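Local coordinates for BepC protein (Bartonella tribocorum, PDB 4WGJ) that probably transfers AMP from ATP to threonine or tyrosine hydroxyls of target proteins through its Fic domain, which here holds the ATP analogue AMPPNP, at residues Ala143-Phe146 with Met147-His151; Phe155-Gly158 with Asn159-Asn163. One frame throughout, in Å; residues are numbered along the deposited sequence.

Contact 1: residues Ala143-Phe146 with Met147-His151. With ANP (phosphoaminophosphonic acid-adenylate ester), chain B.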
loop_
_atom_site.group_PDB
_atom_site.type_symbol
_atom_site.label_atom_id
_atom_site.label_comp_id
_atom_site.label_asym_id
_atom_site.label_seq_id
_atom_site.Cartn_x
_atom_site.Cartn_y
_atom_site.Cartn_z
ATOM N N ALA A 143 -5.939 -1.932 12.484
ATOM C CA ALA A 143 -4.825 -1.004 12.660
ATOM C C ALA A 143 -3.483 -1.742 12.646
ATOM O O ALA A 143 -2.527 -1.281 12.024
ATOM C CB ALA A 143 -4.975 -0.225 13.958
ATOM N N ASP A 144 -3.417 -2.874 13.345
ATOM C CA ASP A 144 -2.185 -3.670 13.383
ATOM C C ASP A 144 -1.842 -4.183 11.982
ATOM O O ASP A 144 -0.679 -4.164 11.563
ATOM C CB ASP A 144 -2.315 -4.859 14.352
ATOM C CG ASP A 144 -2.344 -4.439 15.816
ATOM O OD1 ASP A 144 -1.771 -3.382 16.163
ATOM O OD2 ASP A 144 -2.927 -5.190 16.625
ATOM N N VAL A 145 -2.850 -4.654 11.261
ATOM C CA VAL A 145 -2.613 -5.175 9.914
ATOM C C VAL A 145 -2.091 -4.056 9.015
ATOM O O VAL A 145 -1.140 -4.226 8.242
ATOM C CB VAL A 145 -3.903 -5.774 9.298
ATOM C CG1 VAL A 145 -3.707 -6.063 7.818
ATOM C CG2 VAL A 145 -4.278 -7.044 10.022
ATOM N N PHE A 146 -2.707 -2.893 9.134
ATOM C CA PHE A 146 -2.337 -1.772 8.275
ATOM C C PHE A 146 -0.922 -1.300 8.576
ATOM O O PHE A 146 -0.162 -0.974 7.659
ATOM C CB PHE A 146 -3.322 -0.624 8.462
ATOM C CG PHE A 146 -3.112 0.515 7.519
ATOM C CD1 PHE A 146 -3.348 0.358 6.156
ATOM C CD2 PHE A 146 -2.709 1.752 7.992
ATOM C CE1 PHE A 146 -3.173 1.418 5.276
ATOM C CE2 PHE A 146 -2.519 2.815 7.124
ATOM C CZ PHE A 146 -2.760 2.662 5.768
ATOM N N MET A 147 -0.583 -1.224 9.861
ATOM C CA MET A 147 0.777 -0.836 10.229
ATOM C C MET A 147 1.803 -1.828 9.691
ATOM O O MET A 147 2.921 -1.430 9.314
ATOM C CB MET A 147 0.907 -0.692 11.752
ATOM C CG MET A 147 0.160 0.544 12.279
ATOM S SD MET A 147 0.408 0.847 14.033
ATOM C CE MET A 147 -0.567 -0.486 14.740
ATOM N N ALA A 148 1.437 -3.111 9.651
ATOM C CA ALA A 148 2.343 -4.120 9.096
ATOM C C ALA A 148 2.523 -3.900 7.592
ATOM O O ALA A 148 3.638 -3.976 7.081
ATOM C CB ALA A 148 1.837 -5.527 9.366
ATOM N N LEU A 149 1.424 -3.646 6.885
ATOM C CA LEU A 149 1.506 -3.341 5.460
ATOM C C LEU A 149 2.352 -2.107 5.197
ATOM O O LEU A 149 3.154 -2.072 4.256
ATOM C CB LEU A 149 0.104 -3.130 4.874
ATOM C CG LEU A 149 -0.749 -4.397 4.740
ATOM C CD1 LEU A 149 -2.202 -4.019 4.449
ATOM C CD2 LEU A 149 -0.216 -5.309 3.631
ATOM N N GLU A 150 2.149 -1.082 6.019
ATOM C CA GLU A 150 2.816 0.205 5.827
ATOM C C GLU A 150 4.320 0.046 6.049
ATOM O O GLU A 150 5.129 0.636 5.322
ATOM C CB GLU A 150 2.227 1.272 6.766
ATOM C CG GLU A 150 0.920 1.892 6.251
ATOM C CD GLU A 150 1.112 2.720 4.988
ATOM O OE1 GLU A 150 1.988 3.616 4.985
ATOM O OE2 GLU A 150 0.397 2.475 3.991
ATOM N N HIS A 151 4.705 -0.761 7.024
ATOM C CA HIS A 151 6.146 -0.924 7.266
ATOM C C HIS A 151 6.771 -1.749 6.138
ATOM O O HIS A 151 7.891 -1.476 5.715
ATOM C CB HIS A 151 6.436 -1.587 8.612
ATOM C CG HIS A 151 7.905 -1.712 8.911
ATOM N ND1 HIS A 151 8.644 -2.829 8.580
ATOM C CD2 HIS A 151 8.773 -0.848 9.494
ATOM C CE1 HIS A 151 9.901 -2.653 8.955
ATOM N NE2 HIS A 151 10.007 -1.459 9.511
HETATM P PG ANP B . -0.513 8.189 -0.959
HETATM O O1G ANP B . -1.883 8.185 -1.738
HETATM O O2G ANP B . -0.265 9.597 -0.492
HETATM O O3G ANP B . -0.638 7.224 0.274
HETATM P PB ANP B . 1.151 6.269 -2.522
HETATM O O1B ANP B . -0.134 5.523 -2.680
HETATM O O2B ANP B . 1.942 6.382 -3.858
HETATM N N3B ANP B . 0.834 7.827 -1.960
HETATM P PA ANP B . 3.629 5.724 -1.312
HETATM O O1A ANP B . 4.044 7.121 -1.614
HETATM O O2A ANP B . 4.464 4.623 -1.952
HETATM O O3A ANP B . 2.076 5.459 -1.542
HETATM O "O5'" ANP B . 3.651 5.546 0.266
HETATM C "C5'" ANP B . 2.938 6.508 1.081
HETATM C "C4'" ANP B . 2.716 5.974 2.474
HETATM O "O4'" ANP B . 3.904 6.198 3.278
HETATM C "C3'" ANP B . 1.557 6.650 3.215
HETATM O "O3'" ANP B . 0.754 5.719 3.935
HETATM C "C2'" ANP B . 2.277 7.628 4.147
HETATM O "O2'" ANP B . 1.516 7.958 5.304
HETATM C "C1'" ANP B . 3.523 6.819 4.491
HETATM N N9 ANP B . 4.623 7.637 4.996
HETATM C C8 ANP B . 4.984 8.891 4.573
HETATM N N7 ANP B . 6.000 9.404 5.226
HETATM C C5 ANP B . 6.332 8.420 6.146
HETATM C C6 ANP B . 7.323 8.346 7.144
HETATM N N6 ANP B . 8.206 9.318 7.384
HETATM N N1 ANP B . 7.379 7.222 7.894
HETATM C C2 ANP B . 6.495 6.249 7.661
HETATM N N3 ANP B . 5.518 6.207 6.751
HETATM C C4 ANP B . 5.490 7.327 6.021
#
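Phe146 and Glu150 meet one turn apart in a local i/i+4 contact near the C-terminal end of helix 135-152, within the Fic domain. The two side chains run side by side in the same direction. Glu150 CG lies over one face of the Phe146 ring, offset toward the rim, in a CH-pi contact of 3.9 Å to the ring centroid and 20° off the normal. A bend at chi2 (-67°) lays the Glu150 carboxylate past the CZ end of the ring, where OE2 comes to 3.6 Å from Phe146 CZ and the two planes differ by 30°. The ring is also hemmed in by other helices: it meets the Phe208 ring obliquely and touches Met167 and Met188.

Other side chains pair with the same spacing. Val145 CG1 and Leu149 CD1 touch at 4.2 Å on the flank packed against Leu120 of helix 111-126. Met147 folds back along the helix, its CE reaching 3.4 Å from Ala143 O and lying equally near Asp144 OD1, which is in a salt bridge with Lys205. Beneath them run helical backbone bonds, including Glu150 N to Phe146 O at 2.8 Å.

The carboxylate itself has work at both oxygens. OE2 is hydrogen-bonded by Asn163 ND2, while OE1 accepts the ribose hydroxyl O3' of AMPPNP at 2.7 Å. Ring contact and amide together would restrict rotation of the buried acid, in a ribose-binding corner of the nucleotide pocket of this Fic domain.

Contact 2: residues Phe155-Gly158 with Asn159-Asn163. With ANP (phosphoaminophosphonic acid-adenylate ester), chain B.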
loop_
_atom_site.group_PDB
_atom_site.type_symbol
_atom_site.label_atom_id
_atom_site.label_comp_id
_atom_site.label_asym_id
_atom_site.label_seq_id
_atom_site.Cartn_x
_atom_site.Cartn_y
_atom_site.Cartn_z
ATOM N N PHE A 155 6.131 -1.846 -2.559
ATOM C CA PHE A 155 6.254 -1.338 -3.935
ATOM C C PHE A 155 7.096 -0.069 -4.023
ATOM O O PHE A 155 7.280 0.641 -3.035
ATOM C CB PHE A 155 4.857 -1.080 -4.532
ATOM C CG PHE A 155 3.936 -2.267 -4.405
ATOM C CD1 PHE A 155 4.016 -3.317 -5.310
ATOM C CD2 PHE A 155 3.030 -2.355 -3.347
ATOM C CE1 PHE A 155 3.200 -4.432 -5.178
ATOM C CE2 PHE A 155 2.214 -3.476 -3.206
ATOM C CZ PHE A 155 2.305 -4.509 -4.127
ATOM N N ARG A 156 7.590 0.227 -5.219
ATOM C CA ARG A 156 8.374 1.449 -5.415
ATOM C C ARG A 156 7.509 2.693 -5.154
ATOM O O ARG A 156 7.990 3.716 -4.669
ATOM C CB ARG A 156 8.969 1.479 -6.825
ATOM C CG ARG A 156 9.712 2.775 -7.181
ATOM C CD ARG A 156 10.868 3.063 -6.204
ATOM N NE ARG A 156 11.548 4.321 -6.536
ATOM C CZ ARG A 156 11.082 5.533 -6.234
ATOM N NH1 ARG A 156 9.920 5.671 -5.588
ATOM N NH2 ARG A 156 11.775 6.613 -6.584
ATOM N N LYS A 157 6.221 2.584 -5.457
ATOM C CA LYS A 157 5.282 3.691 -5.302
ATOM C C LYS A 157 3.880 3.089 -5.288
ATOM O O LYS A 157 3.686 1.968 -5.775
ATOM C CB LYS A 157 5.430 4.713 -6.450
ATOM C CG LYS A 157 4.794 6.097 -6.183
ATOM C CD LYS A 157 5.483 6.779 -4.998
ATOM C CE LYS A 157 5.084 8.242 -4.856
ATOM N NZ LYS A 157 3.626 8.401 -4.604
ATOM N N GLY A 158 2.918 3.810 -4.719
ATOM C CA GLY A 158 1.547 3.327 -4.685
ATOM C C GLY A 158 1.220 2.457 -3.477
ATOM O O GLY A 158 0.183 1.788 -3.438
ATOM N N ASN A 159 2.097 2.466 -2.481
ATOM C CA ASN A 159 1.892 1.646 -1.290
ATOM C C ASN A 159 0.676 2.051 -0.479
ATOM O O ASN A 159 -0.095 1.196 -0.064
ATOM C CB ASN A 159 3.132 1.700 -0.398
ATOM C CG ASN A 159 4.311 1.030 -1.040
ATOM O OD1 ASN A 159 4.401 -0.191 -1.036
ATOM N ND2 ASN A 159 5.203 1.812 -1.608
ATOM N N GLY A 160 0.527 3.350 -0.240
ATOM C CA GLY A 160 -0.597 3.843 0.536
ATOM C C GLY A 160 -1.909 3.457 -0.100
ATOM O O GLY A 160 -2.804 2.924 0.553
ATOM N N ARG A 161 -2.033 3.725 -1.390
ATOM C CA ARG A 161 -3.293 3.427 -2.060
ATOM C C ARG A 161 -3.564 1.922 -2.112
ATOM O O ARG A 161 -4.694 1.484 -1.878
ATOM C CB ARG A 161 -3.298 4.058 -3.449
ATOM C CG ARG A 161 -3.563 5.574 -3.360
ATOM C CD ARG A 161 -3.212 6.352 -4.626
ATOM N NE ARG A 161 -1.768 6.499 -4.784
ATOM C CZ ARG A 161 -1.196 7.137 -5.798
ATOM N NH1 ARG A 161 -1.955 7.680 -6.746
ATOM N NH2 ARG A 161 0.131 7.216 -5.874
ATOM N N ALA A 162 -2.545 1.113 -2.374
ATOM C CA ALA A 162 -2.787 -0.324 -2.388
ATOM C C ALA A 162 -3.138 -0.847 -0.992
ATOM O O ALA A 162 -4.041 -1.675 -0.832
ATOM C CB ALA A 162 -1.586 -1.067 -2.947
ATOM N N ASN A 163 -2.416 -0.374 0.020
ATOM C CA ASN A 163 -2.647 -0.814 1.388
ATOM C C ASN A 163 -4.039 -0.414 1.884
ATOM O O ASN A 163 -4.714 -1.177 2.588
ATOM C CB ASN A 163 -1.587 -0.220 2.319
ATOM C CG ASN A 163 -0.224 -0.850 2.140
ATOM O OD1 ASN A 163 -0.095 -1.917 1.544
ATOM N ND2 ASN A 163 0.810 -0.194 2.684
HETATM P PG ANP B . -0.513 8.189 -0.959
HETATM O O1G ANP B . -1.883 8.185 -1.738
HETATM O O2G ANP B . -0.265 9.597 -0.492
HETATM O O3G ANP B . -0.638 7.224 0.274
HETATM P PB ANP B . 1.151 6.269 -2.522
HETATM O O1B ANP B . -0.134 5.523 -2.680
HETATM O O2B ANP B . 1.942 6.382 -3.858
HETATM N N3B ANP B . 0.834 7.827 -1.960
HETATM P PA ANP B . 3.629 5.724 -1.312
HETATM O O1A ANP B . 4.044 7.121 -1.614
HETATM O O2A ANP B . 4.464 4.623 -1.952
HETATM O O3A ANP B . 2.076 5.459 -1.542
HETATM O "O5'" ANP B . 3.651 5.546 0.266
HETATM C "C5'" ANP B . 2.938 6.508 1.081
HETATM C "C4'" ANP B . 2.716 5.974 2.474
HETATM O "O4'" ANP B . 3.904 6.198 3.278
HETATM C "C3'" ANP B . 1.557 6.650 3.215
HETATM O "O3'" ANP B . 0.754 5.719 3.935
HETATM C "C2'" ANP B . 2.277 7.628 4.147
HETATM O "O2'" ANP B . 1.516 7.958 5.304
HETATM C "C1'" ANP B . 3.523 6.819 4.491
HETATM N N9 ANP B . 4.623 7.637 4.996
HETATM C C8 ANP B . 4.984 8.891 4.573
HETATM N N7 ANP B . 6.000 9.404 5.226
HETATM C C5 ANP B . 6.332 8.420 6.146
HETATM C C6 ANP B . 7.323 8.346 7.144
HETATM N N6 ANP B . 8.206 9.318 7.384
HETATM N N1 ANP B . 7.379 7.222 7.894
HETATM C C2 ANP B . 6.495 6.249 7.661
HETATM N N3 ANP B . 5.518 6.207 6.751
HETATM C C4 ANP B . 5.490 7.327 6.021
#
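Phe155 and Asn159 meet within the Fic signature motif, a loop running into the first turns of helix 159-174, with the pattern HxFx(D/E)GNGRxxR and here Lys157 at the usually acidic position. This inner side is the tight part. The Asn159 amide bridges the Phe155 backbone: OD1 accepts Phe155 N through an in-plane lone pair at 2.8 Å, and ND2 returns an almost straight bond (173°) to Phe155 O, which it meets from above the carbonyl plane. The same OD1 lies at the edge of the Phe155 ring, whose other neighbours include the stacked His66. ND2 also binds AMPPNP O2A at 2.9 Å, so the amide is held against flipping.

Gly158 is the N-cap of helix 159-174 and has a positive phi (88°); its O accepts Ala162 N at 3.0 Å. The backbone N-H groups of Gly158 to Arg161 face the phosphates, making an anion-binding nest at the helix N terminus, and Gly160 N reaches the bridging O3A.

The loose side is Arg156, whose CB points away from the helix and which rests on Trp76 and Met95. Lys157 and Arg161 are partly exposed but tied down by the phosphates. Bent at chi3 (-74°), Arg161 presents its guanidinium edge to the beta-phosphate, NE to O1B and NH2 to O2B. Lys157 NZ comes within 3.9 Å of Arg161 NH2, both turned to O2B, which NZ meets at 2.7 Å.

Following the chain from the N terminus, contact 1 spans successive turns near the end of helix 135-152, and contact 2 follows in the loop after it and the first turns of helix 159-174. The two are in series: neither encloses nor crosses the other, and only contact 2 bridges a loop and a helix. Their centres lie about 12 Å apart, yet they touch where the helices pack, with Asn163 CB 3.7 Å from Phe146 CE1. AMPPNP spans both, its ribose held from residues 147-151 and its phosphates from residues 155-163, so the consecutive helices and their connecting loop contribute to one nucleotide site, which other parts of the chain complete.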